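Long-range contact in putative L-alanine-DL-glutamate epimerase (Burkholderia xenovorans, PDB 3GO2), which binds magnesium and is probably a racemase or epimerase of the mandelate racemase/muconate lactonizing enzyme family: residues Arg258-Phe272 / Asn284-Asn296. Sequence-based numbering, arbitrary orientation.
Sequences RNHSPHPISSCETLF and NAVDVAIVDTIWN. With MG (magnesium ion), chain C; MG (magnesium ion), chain B.
Arg-258 lies along the bend of Asn-284 to Asp-287 and fills its inner curve. Its CG stands anti to the backbone N (chi1 -173°), and the chain runs extended to NE. This carries the guanidinium beneath Val-286 O, which sits over its centre. At the edge, in the guanidinium plane, NH1 gives a nearly straight bond to Asn-284 O (3.0 Å). NE and NH2 grip Asp-287 side-on, one oxygen each, with the two planes 88° apart. Asp-287 OD2 also takes Ile-265 N at 2.9 Å, from the face opposite NE. This fixes the carboxylate between helix end and strand. Tyr-256 of the second subunit makes a cation-pi contact with Arg-258.

Strands 265-267 and 288-291 run parallel, joined by helix 273-282. This is a right-handed beta-alpha-beta unit of the modified TIM barrel, (beta/alpha)7-beta, of the enolase superfamily. On the helix-facing side, Val-286 CG1 presses on Ser-267 CB (3.6 Å) and borders Cys-268 SG. On the other face, Ile-290 spreads its two branches. CD1 reaches Ser-266 OG, while CG2 packs under Glu-269 CB (3.5 Å).

Glu-269 extends from there to one magnesium ion through OE2. Asp-219 OD2 and two waters also bind it, and Glu-245 belongs to the same site. Thr-270 O binds a second magnesium ion, together with Tyr-249 OH of the same chain and Pro-78 O of a third subunit. Trp-295 turns the edge at CZ3 to Thr-270 O (3.6 Å). The Phe-272 ring is nearly parallel (11°) to the six-membered ring of Trp-295 but slid aside so that they barely overlap, centroids 5.3 Å apart. Beside them, Asn-296 ND2 bridges Leu-271 O and Asp-292 O, both 3.0 Å away.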
loop_
_atom_site.group_PDB
_atom_site.type_symbol
_atom_site.label_atom_id
_atom_site.label_comp_id
_atom_site.label_asym_id
_atom_site.label_seq_id
_atom_site.Cartn_x
_atom_site.Cartn_y
_atom_site.Cartn_z
ATOM N N ARG A 258 -0.730 -18.329 6.012
ATOM C CA ARG A 258 0.087 -18.939 4.959
ATOM C C ARG A 258 1.544 -18.476 5.059
ATOM O O ARG A 258 2.483 -19.273 4.929
ATOM C CB ARG A 258 -0.468 -18.670 3.573
ATOM C CG ARG A 258 0.261 -19.446 2.474
ATOM C CD ARG A 258 0.129 -18.774 1.160
ATOM N NE ARG A 258 0.857 -19.487 0.104
ATOM C CZ ARG A 258 1.195 -18.943 -1.055
ATOM N NH1 ARG A 258 0.900 -17.659 -1.350
ATOM N NH2 ARG A 258 1.846 -19.669 -1.940
ATOM N N ASN A 259 1.733 -17.182 5.305
ATOM C CA ASN A 259 3.072 -16.606 5.355
ATOM C C ASN A 259 3.934 -17.259 6.417
ATOM O O ASN A 259 5.171 -17.257 6.294
ATOM C CB ASN A 259 2.977 -15.105 5.600
ATOM C CG ASN A 259 4.279 -14.396 5.377
ATOM O OD1 ASN A 259 5.054 -14.760 4.485
ATOM N ND2 ASN A 259 4.534 -13.359 6.178
ATOM N N HIS A 260 3.291 -17.800 7.458
ATOM C CA HIS A 260 3.959 -18.545 8.513
ATOM C C HIS A 260 3.814 -20.064 8.436
ATOM O O HIS A 260 4.120 -20.764 9.415
ATOM C CB HIS A 260 3.459 -18.014 9.849
ATOM C CG HIS A 260 3.820 -16.587 10.063
ATOM N ND1 HIS A 260 3.065 -15.553 9.567
ATOM C CD2 HIS A 260 4.901 -16.020 10.647
ATOM C CE1 HIS A 260 3.659 -14.407 9.846
ATOM N NE2 HIS A 260 4.771 -14.661 10.505
ATOM N N SER A 261 3.408 -20.587 7.278
ATOM C CA SER A 261 3.209 -22.016 7.130
ATOM C C SER A 261 4.372 -22.681 6.434
ATOM O O SER A 261 4.793 -22.190 5.394
ATOM C CB SER A 261 1.960 -22.278 6.298
ATOM O OG SER A 261 1.737 -23.677 6.171
ATOM N N PRO A 262 4.844 -23.834 6.959
ATOM C CA PRO A 262 5.840 -24.627 6.233
ATOM C C PRO A 262 5.179 -25.648 5.332
ATOM O O PRO A 262 5.862 -26.429 4.683
ATOM C CB PRO A 262 6.604 -25.334 7.357
ATOM C CG PRO A 262 5.570 -25.588 8.370
ATOM C CD PRO A 262 4.620 -24.377 8.310
ATOM N N HIS A 263 3.852 -25.630 5.285
ATOM C CA HIS A 263 3.060 -26.488 4.416
ATOM C C HIS A 263 2.272 -25.699 3.383
ATOM O O HIS A 263 1.872 -24.575 3.634
ATOM C CB HIS A 263 2.028 -27.240 5.239
ATOM C CG HIS A 263 2.609 -27.977 6.399
ATOM N ND1 HIS A 263 3.573 -28.936 6.241
ATOM C CD2 HIS A 263 2.375 -27.881 7.728
ATOM C CE1 HIS A 263 3.908 -29.416 7.430
ATOM N NE2 HIS A 263 3.203 -28.790 8.348
ATOM N N PRO A 264 1.982 -26.317 2.242
ATOM C CA PRO A 264 1.085 -25.663 1.286
ATOM C C PRO A 264 -0.285 -25.444 1.911
ATOM O O PRO A 264 -0.784 -26.334 2.611
ATOM C CB PRO A 264 1.018 -26.663 0.104
ATOM C CG PRO A 264 2.271 -27.520 0.286
ATOM C CD PRO A 264 2.500 -27.607 1.746
ATOM N N ILE A 265 -0.880 -24.278 1.671
ATOM C CA ILE A 265 -2.219 -23.953 2.192
ATOM C C ILE A 265 -3.209 -23.947 1.058
ATOM O O ILE A 265 -2.985 -23.331 -0.002
ATOM C CB ILE A 265 -2.237 -22.566 2.875
ATOM C CG1 ILE A 265 -1.280 -22.550 4.069
ATOM C CG2 ILE A 265 -3.652 -22.150 3.306
ATOM C CD1 ILE A 265 -1.593 -23.540 5.156
ATOM N N SER A 266 -4.304 -24.662 1.247
ATOM C CA SER A 266 -5.405 -24.618 0.302
ATOM C C SER A 266 -6.630 -23.995 0.951
ATOM O O SER A 266 -6.797 -24.043 2.175
ATOM C CB SER A 266 -5.710 -26.017 -0.200
ATOM O OG SER A 266 -6.180 -26.818 0.842
ATOM N N SER A 267 -7.473 -23.383 0.141
ATOM C CA SER A 267 -8.692 -22.754 0.638
ATOM C C SER A 267 -9.650 -22.532 -0.518
ATOM O O SER A 267 -9.368 -22.899 -1.654
ATOM C CB SER A 267 -8.373 -21.408 1.323
ATOM O OG SER A 267 -9.447 -20.947 2.128
ATOM N N CYS A 268 -10.782 -21.932 -0.205
ATOM C CA CYS A 268 -11.700 -21.292 -1.163
ATOM C C CYS A 268 -12.884 -22.154 -1.593
ATOM O O CYS A 268 -13.669 -21.681 -2.418
ATOM C CB CYS A 268 -11.004 -20.753 -2.399
ATOM S SG CYS A 268 -9.556 -19.716 -2.084
ATOM N N GLU A 269 -13.043 -23.362 -1.036
ATOM C CA GLU A 269 -14.089 -24.267 -1.501
ATOM C C GLU A 269 -15.501 -23.749 -1.292
ATOM O O GLU A 269 -16.443 -24.302 -1.871
ATOM C CB GLU A 269 -13.962 -25.651 -0.847
ATOM C CG GLU A 269 -14.482 -25.744 0.575
ATOM C CD GLU A 269 -14.266 -27.104 1.179
ATOM O OE1 GLU A 269 -14.908 -27.380 2.186
ATOM O OE2 GLU A 269 -13.496 -27.901 0.643
ATOM N N THR A 270 -15.657 -22.702 -0.481
ATOM C CA THR A 270 -16.966 -22.180 -0.167
ATOM C C THR A 270 -17.256 -20.867 -0.881
ATOM O O THR A 270 -18.254 -20.212 -0.548
ATOM C CB THR A 270 -17.220 -22.038 1.349
ATOM O OG1 THR A 270 -16.508 -20.912 1.883
ATOM C CG2 THR A 270 -16.853 -23.318 2.084
ATOM N N LEU A 271 -16.391 -20.471 -1.809
ATOM C CA LEU A 271 -16.481 -19.157 -2.447
ATOM C C LEU A 271 -17.100 -19.224 -3.852
ATOM O O LEU A 271 -17.000 -20.247 -4.558
ATOM C CB LEU A 271 -15.099 -18.536 -2.551
ATOM C CG LEU A 271 -14.292 -18.374 -1.281
ATOM C CD1 LEU A 271 -12.937 -17.673 -1.603
ATOM C CD2 LEU A 271 -15.083 -17.617 -0.220
ATOM N N PHE A 272 -17.674 -18.101 -4.256
ATOM C CA PHE A 272 -18.394 -17.951 -5.520
ATOM C C PHE A 272 -17.817 -16.840 -6.406
ATOM O O PHE A 272 -17.767 -15.677 -6.013
ATOM C CB PHE A 272 -19.874 -17.627 -5.266
ATOM C CG PHE A 272 -20.611 -18.690 -4.531
ATOM C CD1 PHE A 272 -21.368 -19.630 -5.208
ATOM C CD2 PHE A 272 -20.589 -18.732 -3.148
ATOM C CE1 PHE A 272 -22.059 -20.601 -4.508
ATOM C CE2 PHE A 272 -21.270 -19.692 -2.463
ATOM C CZ PHE A 272 -22.008 -20.630 -3.147
ATOM N N ASN A 284 -2.106 -13.047 -1.482
ATOM C CA ASN A 284 -1.178 -14.198 -1.447
ATOM C C ASN A 284 -1.603 -15.194 -0.387
ATOM O O ASN A 284 -0.762 -15.795 0.301
ATOM C CB ASN A 284 0.266 -13.768 -1.159
ATOM C CG ASN A 284 0.849 -12.960 -2.254
ATOM O OD1 ASN A 284 0.802 -13.358 -3.408
ATOM N ND2 ASN A 284 1.448 -11.818 -1.902
ATOM N N ALA A 285 -2.912 -15.402 -0.243
ATOM C CA ALA A 285 -3.413 -16.211 0.856
ATOM C C ALA A 285 -3.318 -17.722 0.610
ATOM O O ALA A 285 -3.417 -18.487 1.576
ATOM C CB ALA A 285 -4.896 -15.837 1.182
ATOM N N VAL A 286 -3.170 -18.166 -0.641
ATOM C CA VAL A 286 -3.230 -19.623 -0.926
ATOM C C VAL A 286 -2.133 -20.166 -1.840
ATOM O O VAL A 286 -1.683 -19.503 -2.781
ATOM C CB VAL A 286 -4.596 -20.072 -1.502
ATOM C CG1 VAL A 286 -5.740 -19.750 -0.516
ATOM C CG2 VAL A 286 -4.838 -19.464 -2.852
ATOM N N ASP A 287 -1.700 -21.388 -1.547
ATOM C CA ASP A 287 -0.974 -22.169 -2.533
ATOM C C ASP A 287 -1.918 -22.755 -3.590
ATOM O O ASP A 287 -1.603 -22.749 -4.797
ATOM C CB ASP A 287 -0.196 -23.294 -1.866
ATOM C CG ASP A 287 0.942 -22.783 -1.023
ATOM O OD1 ASP A 287 2.053 -22.648 -1.558
ATOM O OD2 ASP A 287 0.733 -22.463 0.171
ATOM N N VAL A 288 -3.027 -23.323 -3.128
ATOM C CA VAL A 288 -4.003 -24.006 -3.999
ATOM C C VAL A 288 -5.391 -23.461 -3.764
ATOM O O VAL A 288 -5.782 -23.271 -2.613
ATOM C CB VAL A 288 -3.997 -25.503 -3.715
ATOM C CG1 VAL A 288 -5.081 -26.226 -4.532
ATOM C CG2 VAL A 288 -2.592 -26.091 -3.997
ATOM N N ALA A 289 -6.128 -23.202 -4.841
ATOM C CA ALA A 289 -7.510 -22.764 -4.739
ATOM C C ALA A 289 -8.457 -23.912 -5.023
ATOM O O ALA A 289 -8.403 -24.508 -6.103
ATOM C CB ALA A 289 -7.778 -21.563 -5.659
ATOM N N ILE A 290 -9.272 -24.269 -4.032
ATOM C CA ILE A 290 -10.307 -25.278 -4.203
ATOM C C ILE A 290 -11.544 -24.604 -4.780
ATOM O O ILE A 290 -11.994 -23.585 -4.247
ATOM C CB ILE A 290 -10.612 -26.001 -2.885
ATOM C CG1 ILE A 290 -9.330 -26.702 -2.390
ATOM C CG2 ILE A 290 -11.730 -27.042 -3.102
ATOM C CD1 ILE A 290 -9.357 -26.991 -0.911
ATOM N N VAL A 291 -12.057 -25.131 -5.891
ATOM C CA VAL A 291 -13.209 -24.539 -6.575
ATOM C C VAL A 291 -14.366 -25.518 -6.491
ATOM O O VAL A 291 -14.222 -26.670 -6.878
ATOM C CB VAL A 291 -12.903 -24.240 -8.038
ATOM C CG1 VAL A 291 -14.122 -23.636 -8.733
ATOM C CG2 VAL A 291 -11.674 -23.282 -8.176
ATOM N N ASP A 292 -15.487 -25.079 -5.948
ATOM C CA ASP A 292 -16.676 -25.952 -5.909
ATOM C C ASP A 292 -17.500 -25.659 -7.166
ATOM O O ASP A 292 -18.194 -24.651 -7.256
ATOM C CB ASP A 292 -17.470 -25.785 -4.625
ATOM C CG ASP A 292 -18.496 -26.889 -4.447
ATOM O OD1 ASP A 292 -18.623 -27.463 -3.338
ATOM O OD2 ASP A 292 -19.110 -27.236 -5.470
ATOM N N THR A 293 -17.350 -26.533 -8.157
ATOM C CA THR A 293 -18.013 -26.379 -9.434
ATOM C C THR A 293 -19.470 -26.810 -9.356
ATOM O O THR A 293 -20.278 -26.428 -10.201
ATOM C CB THR A 293 -17.310 -27.143 -10.588
ATOM O OG1 THR A 293 -17.698 -28.518 -10.582
ATOM C CG2 THR A 293 -15.788 -26.998 -10.526
ATOM N N ILE A 294 -19.798 -27.631 -8.366
ATOM C CA ILE A 294 -21.177 -28.032 -8.108
ATOM C C ILE A 294 -21.989 -26.804 -7.630
ATOM O O ILE A 294 -23.115 -26.552 -8.077
ATOM C CB ILE A 294 -21.200 -29.159 -7.042
ATOM C CG1 ILE A 294 -20.366 -30.365 -7.479
ATOM C CG2 ILE A 294 -22.634 -29.549 -6.697
ATOM C CD1 ILE A 294 -20.614 -30.849 -8.917
ATOM N N TRP A 295 -21.393 -26.035 -6.733
ATOM C CA TRP A 295 -21.950 -24.781 -6.270
ATOM C C TRP A 295 -21.939 -23.673 -7.354
ATOM O O TRP A 295 -22.928 -22.964 -7.550
ATOM C CB TRP A 295 -21.110 -24.297 -5.087
ATOM C CG TRP A 295 -21.436 -24.950 -3.792
ATOM C CD1 TRP A 295 -22.050 -26.154 -3.599
ATOM C CD2 TRP A 295 -21.188 -24.412 -2.492
ATOM N NE1 TRP A 295 -22.206 -26.395 -2.250
ATOM C CE2 TRP A 295 -21.682 -25.335 -1.554
ATOM C CE3 TRP A 295 -20.589 -23.231 -2.034
ATOM C CZ2 TRP A 295 -21.612 -25.107 -0.173
ATOM C CZ3 TRP A 295 -20.541 -23.003 -0.669
ATOM C CH2 TRP A 295 -21.034 -23.941 0.237
ATOM N N ASN A 296 -20.786 -23.482 -8.003
ATOM C CA ASN A 296 -20.608 -22.331 -8.922
ATOM C C ASN A 296 -21.239 -22.500 -10.295
ATOM O O ASN A 296 -21.579 -21.522 -10.965
ATOM C CB ASN A 296 -19.117 -22.014 -9.084
ATOM C CG ASN A 296 -18.600 -21.101 -8.005
ATOM O OD1 ASN A 296 -18.700 -19.877 -8.127
ATOM N ND2 ASN A 296 -17.990 -21.679 -6.981
HETATM MG MG MG C . -19.241 -19.196 1.341
HETATM MG MG MG B . -12.880 -29.354 2.671
HETATM O O HOH W 1 2.857 -22.568 1.866
HETATM O O HOH W 2 -15.396 -22.566 -4.668
HETATM O O HOH W 3 -18.315 -25.807 -0.386
HETATM O O HOH W 4 -14.465 -29.681 3.433
HETATM O O HOH W 5 -12.102 -27.338 3.675
HETATM O O HOH W 6 -21.363 -18.247 0.902
HETATM O O HOH W 7 -18.572 -16.905 0.520
#